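Local coordinates for protein carboxypeptidase A (Helicoverpa armigera, PDB 1JQG) that probably removes C-terminal residues from peptides and proteins as a zinc-dependent metallocarboxypeptidase of the M14 family, at residues A[306-312]-A[379-385]; A[339-344]-A[404-409]. One frame throughout, in Å; residues are numbered along the deposited sequence.

Contact 1: residues A[306-312]-A[379-385]. With ZN (zinc ion), chain B.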
# COMPACT_ATOMS: atom_id res chain seq x y z
N HIS A 306 0.32 1.69 -2.03
CA HIS A 306 -0.26 1.90 -0.73
C HIS A 306 -1.37 2.96 -0.79
O HIS A 306 -1.72 3.55 -1.78
CB HIS A 306 0.79 2.42 0.29
CG HIS A 306 1.85 1.41 0.58
ND1 HIS A 306 1.89 0.65 1.70
CD2 HIS A 306 2.96 0.96 -0.07
CE1 HIS A 306 2.88 -0.15 1.85
NE2 HIS A 306 3.55 0.01 0.72
N SER A 307 -1.98 3.11 0.38
CA SER A 307 -2.97 4.04 0.71
C SER A 307 -2.85 4.53 2.20
O SER A 307 -2.20 3.84 2.98
CB SER A 307 -4.45 3.67 0.58
OG SER A 307 -4.91 2.88 1.67
N PHE A 308 -2.50 5.74 2.60
CA PHE A 308 -3.31 6.85 2.13
C PHE A 308 -2.53 8.15 1.96
O PHE A 308 -1.57 8.34 2.77
CB PHE A 308 -4.75 7.00 2.64
CG PHE A 308 -4.79 7.69 3.96
CD1 PHE A 308 -4.85 9.08 3.98
CD2 PHE A 308 -4.76 7.03 5.17
CE1 PHE A 308 -4.88 9.79 5.17
CE2 PHE A 308 -4.78 7.72 6.36
CZ PHE A 308 -4.86 9.10 6.37
N GLY A 309 -2.60 9.14 1.03
CA GLY A 309 -1.80 10.33 0.92
C GLY A 309 -1.81 11.16 -0.37
O GLY A 309 -1.42 12.34 -0.43
N SER A 310 -2.07 10.52 -1.50
CA SER A 310 -2.06 11.16 -2.81
C SER A 310 -0.64 11.65 -3.12
O SER A 310 -0.36 12.81 -3.47
CB SER A 310 -3.06 12.29 -2.94
OG SER A 310 -4.38 11.83 -2.71
N MET A 311 0.30 10.74 -3.08
CA MET A 311 1.69 11.02 -3.34
C MET A 311 2.42 9.87 -3.98
O MET A 311 2.01 8.72 -3.87
CB MET A 311 2.49 11.41 -2.08
CG MET A 311 2.05 10.74 -0.80
SD MET A 311 2.62 11.41 0.76
CE MET A 311 1.40 12.58 1.26
N ILE A 312 3.44 10.18 -4.77
CA ILE A 312 4.34 9.19 -5.35
C ILE A 312 5.73 9.42 -4.79
O ILE A 312 6.22 10.51 -5.06
CB ILE A 312 4.36 9.34 -6.89
CG1 ILE A 312 2.98 9.02 -7.48
CG2 ILE A 312 5.37 8.50 -7.64
CD1 ILE A 312 2.82 9.48 -8.91
N TYR A 379 8.95 3.17 -7.15
CA TYR A 379 8.11 4.08 -6.38
C TYR A 379 7.22 3.33 -5.38
O TYR A 379 6.82 2.15 -5.57
CB TYR A 379 7.28 4.95 -7.34
CG TYR A 379 8.14 5.69 -8.37
CD1 TYR A 379 8.38 5.07 -9.60
CD2 TYR A 379 8.69 6.94 -8.13
CE1 TYR A 379 9.16 5.70 -10.54
CE2 TYR A 379 9.43 7.57 -9.12
CZ TYR A 379 9.68 6.94 -10.31
OH TYR A 379 10.45 7.50 -11.29
N THR A 380 6.76 4.05 -4.39
CA THR A 380 5.74 3.64 -3.45
C THR A 380 4.54 4.58 -3.62
O THR A 380 4.68 5.77 -3.36
CB THR A 380 6.27 3.62 -2.03
OG1 THR A 380 5.10 3.73 -1.17
CG2 THR A 380 7.18 4.79 -1.67
N TYR A 381 3.44 4.08 -4.17
CA TYR A 381 2.26 4.86 -4.42
C TYR A 381 1.44 5.01 -3.15
O TYR A 381 1.32 4.12 -2.33
CB TYR A 381 1.35 4.23 -5.48
CG TYR A 381 1.57 4.69 -6.90
CD1 TYR A 381 2.78 4.56 -7.54
CD2 TYR A 381 0.54 5.26 -7.61
CE1 TYR A 381 2.97 4.99 -8.85
CE2 TYR A 381 0.69 5.69 -8.92
CZ TYR A 381 1.91 5.55 -9.53
OH TYR A 381 2.10 5.93 -10.85
N GLU A 382 0.89 6.19 -2.97
CA GLU A 382 -0.01 6.49 -1.87
C GLU A 382 -1.30 6.99 -2.51
O GLU A 382 -1.32 8.16 -2.83
CB GLU A 382 0.58 7.54 -0.92
CG GLU A 382 1.85 7.09 -0.20
CD GLU A 382 1.56 6.05 0.88
OE1 GLU A 382 0.41 6.07 1.38
OE2 GLU A 382 2.44 5.24 1.25
N LEU A 383 -2.26 6.13 -2.72
CA LEU A 383 -3.56 6.46 -3.26
C LEU A 383 -4.38 7.45 -2.43
O LEU A 383 -4.09 7.66 -1.28
CB LEU A 383 -4.39 5.16 -3.39
CG LEU A 383 -3.82 4.12 -4.35
CD1 LEU A 383 -4.89 3.06 -4.67
CD2 LEU A 383 -3.30 4.79 -5.59
N PRO A 384 -5.28 8.17 -3.07
CA PRO A 384 -6.06 9.23 -2.47
C PRO A 384 -6.97 8.68 -1.40
O PRO A 384 -7.59 7.61 -1.50
CB PRO A 384 -6.86 9.82 -3.64
CG PRO A 384 -6.07 9.49 -4.87
CD PRO A 384 -5.49 8.15 -4.56
N ALA A 385 -7.16 9.44 -0.33
CA ALA A 385 -8.15 9.17 0.68
C ALA A 385 -9.45 9.81 0.20
O ALA A 385 -9.56 11.03 0.26
CB ALA A 385 -7.73 9.81 1.99
ZN ZN B . 1.10 1.37 3.81
O HOH W 1 2.15 3.47 4.48
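H306 and E382, paired across the sheet, point to the same face, and both place CG anti to the carbonyl carbon (chi1 -66° and -64°); a further bend at chi2 (-73°) turns the E382 carboxylate toward H306, OE2 ending 3.4 Å from H306 CB. The backbones beneath them pair as parallel strands: H306 N donates to Y381 O (2.6 Å) and L383 N to H306 O (2.8 Å), so H306 lies opposite E382. After a tight loop the chain returns antiparallel along the other side of 379-383. There E382 O accepts M311 N at 3.1 Å and a weak bond from S310 N, because S310 and M311 both face E382 in a G1 beta bulge; E382 N answers to M311 O at 2.9 Å. M311 runs alongside E382 and points the same way, its CG 3.5 Å from E382 CB. On the reverse side of the sheet I312 lays CG1 over the face of the Y381 ring, a CH-pi contact, and its CG2 reaches the Y379 ring. H306 ND1 binds the zinc ion at 2.4 Å, as does a water, also at 2.4 Å; H181 and E184 complete the site, and D304, hydrogen-bonded to NE2, fixes the rotation of the imidazole together with the zinc bond. Strand pairing thus sets the backbone of a zinc ligand beside that of E382, whose carboxylate stands near the metal-bound water, consistent with its predicted role as proton donor/acceptor.

Contact 2: residues A[339-344]-A[404-409]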
# COMPACT_ATOMS: atom_id res chain seq x y z
N ILE A 339 -2.50 11.49 -13.62
CA ILE A 339 -3.56 11.13 -12.68
C ILE A 339 -4.40 12.35 -12.34
O ILE A 339 -5.64 12.29 -12.31
CB ILE A 339 -2.97 10.58 -11.36
CG1 ILE A 339 -2.16 9.31 -11.59
CG2 ILE A 339 -4.07 10.43 -10.32
CD1 ILE A 339 -1.74 8.57 -10.33
N ASP A 340 -3.76 13.49 -12.16
CA ASP A 340 -4.43 14.75 -11.84
C ASP A 340 -5.32 15.25 -12.98
O ASP A 340 -6.35 15.88 -12.72
CB ASP A 340 -3.44 15.86 -11.54
CG ASP A 340 -2.60 15.60 -10.31
OD1 ASP A 340 -1.58 16.32 -10.33
OD2 ASP A 340 -2.95 14.78 -9.43
N ARG A 341 -5.00 14.81 -14.19
CA ARG A 341 -5.81 15.20 -15.34
C ARG A 341 -7.16 14.48 -15.37
O ARG A 341 -8.04 14.97 -16.09
CB ARG A 341 -4.96 15.01 -16.61
CG ARG A 341 -5.66 15.21 -17.93
CD ARG A 341 -4.65 15.41 -19.05
NE ARG A 341 -5.33 15.58 -20.36
CZ ARG A 341 -4.69 16.14 -21.40
NH1 ARG A 341 -3.43 16.58 -21.25
NH2 ARG A 341 -5.35 16.26 -22.57
N VAL A 342 -7.28 13.36 -14.66
CA VAL A 342 -8.52 12.61 -14.66
C VAL A 342 -9.14 12.46 -13.27
O VAL A 342 -9.98 11.55 -13.07
CB VAL A 342 -8.35 11.20 -15.32
CG1 VAL A 342 -8.00 11.30 -16.79
CG2 VAL A 342 -7.37 10.41 -14.48
N LYS A 343 -8.59 13.18 -12.30
CA LYS A 343 -8.99 13.06 -10.91
C LYS A 343 -10.42 13.56 -10.65
O LYS A 343 -11.08 14.14 -11.51
CB LYS A 343 -8.04 13.84 -10.02
CG LYS A 343 -8.19 15.36 -10.12
CD LYS A 343 -7.51 16.04 -8.93
CE LYS A 343 -7.86 17.53 -8.89
NZ LYS A 343 -7.19 18.18 -7.70
N TRP A 344 -10.91 13.31 -9.44
CA TRP A 344 -12.19 13.82 -8.96
C TRP A 344 -11.95 15.25 -8.49
O TRP A 344 -10.92 15.50 -7.84
CB TRP A 344 -12.67 12.97 -7.81
CG TRP A 344 -13.61 11.84 -8.09
CD1 TRP A 344 -14.27 11.08 -7.16
CD2 TRP A 344 -14.03 11.35 -9.36
NE1 TRP A 344 -15.05 10.14 -7.79
CE2 TRP A 344 -14.91 10.29 -9.15
CE3 TRP A 344 -13.70 11.69 -10.68
CZ2 TRP A 344 -15.49 9.55 -10.18
CZ3 TRP A 344 -14.25 10.98 -11.70
CH2 TRP A 344 -15.13 9.91 -11.44
N GLN A 404 -13.10 4.41 -9.95
CA GLN A 404 -12.33 5.62 -10.23
C GLN A 404 -10.92 5.46 -9.66
O GLN A 404 -9.98 5.91 -10.30
CB GLN A 404 -12.99 6.85 -9.61
CG GLN A 404 -12.16 8.13 -9.68
CD GLN A 404 -11.78 8.56 -11.07
OE1 GLN A 404 -12.38 8.25 -12.10
NE2 GLN A 404 -10.71 9.36 -11.20
N ALA A 405 -10.78 4.78 -8.53
CA ALA A 405 -9.54 4.49 -7.88
C ALA A 405 -8.64 3.67 -8.81
O ALA A 405 -7.49 4.08 -9.02
CB ALA A 405 -9.84 3.75 -6.58
N GLY A 406 -9.22 2.68 -9.45
CA GLY A 406 -8.53 1.86 -10.42
C GLY A 406 -8.16 2.62 -11.70
O GLY A 406 -7.04 2.54 -12.16
N PHE A 407 -9.17 3.29 -12.25
CA PHE A 407 -9.00 3.97 -13.55
C PHE A 407 -8.00 5.10 -13.45
O PHE A 407 -7.09 5.27 -14.26
CB PHE A 407 -10.36 4.50 -14.04
CG PHE A 407 -10.31 5.47 -15.17
CD1 PHE A 407 -10.24 4.98 -16.47
CD2 PHE A 407 -10.32 6.85 -14.98
CE1 PHE A 407 -10.16 5.84 -17.55
CE2 PHE A 407 -10.27 7.71 -16.07
CZ PHE A 407 -10.17 7.21 -17.36
N GLU A 408 -8.18 5.92 -12.40
CA GLU A 408 -7.26 7.03 -12.10
C GLU A 408 -5.79 6.64 -12.01
O GLU A 408 -4.91 7.18 -12.66
CB GLU A 408 -7.66 7.57 -10.73
CG GLU A 408 -7.07 8.90 -10.33
CD GLU A 408 -7.61 9.35 -8.98
OE1 GLU A 408 -6.77 9.52 -8.10
OE2 GLU A 408 -8.85 9.50 -8.96
N THR A 409 -5.48 5.58 -11.24
CA THR A 409 -4.14 5.09 -11.03
C THR A 409 -3.55 4.48 -12.29
O THR A 409 -2.35 4.62 -12.57
CB THR A 409 -4.09 4.04 -9.90
OG1 THR A 409 -4.81 4.54 -8.76
CG2 THR A 409 -2.67 3.71 -9.45
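This is a mixed polar and apolar contact between the turn leaving helix 325-340 and the early part of helix 402-421, carried by Q404 against W344 and V342 and by E408 against I339. Q404 CG sits over the centre of the W344 six-membered ring, 3.6 Å from its centroid, and a bend at chi2 (59°) turns the amide to stack on the indole with the planes 16° apart. Q404 OE1 rests over the ring, 3.3 Å from W344 CH2. The NE2 at the other end of the amide donates twice: to V342 O at 3.0 Å and, within its own helix, to E408 OE2 at 2.9 Å, which accepts through its anti lone pair, the one away from OE1 of E408. Both helices cover the sheet face that carries Y381, in the alpha/beta fold of the carboxypeptidase domain, and D340-K343 form a type I turn that brings V342 over helix 402-421. With an alanine at Q404, V342 O and E408 OE2 would probably lose their shared donor, and the W344 ring the amide stacked on it. V342 CB meets the F407 ring at CE2, 4.1 Å away. Deeper in, I339 crosses E408 at about a right angle, its CG2 3.4 Å from E408 CG.

How the contacts relate
Contacts 1 and 2 lie with their centres 12 Å apart and meet on the side of the sheet turned away from the zinc. Strand 377-383 leads on to helix 402-421, and strand 311-314 to helix 325-340, so each contact takes one segment from each pair. Y381 CE2 packs against both helices, 4.0 Å from I339 CD1 and 3.9 Å from T409 CG2. L383 CD2 comes 3.5 Å from T409 OG1, and P384 CG lies 3.3 Å from E408 OE1. Residues 306-312 hold the metal ligand H306, whereas contact 2 lies a layer further out: the side chain of T409 is about 14 Å from the zinc ion, and that of I339 about 10 Å from that of E382.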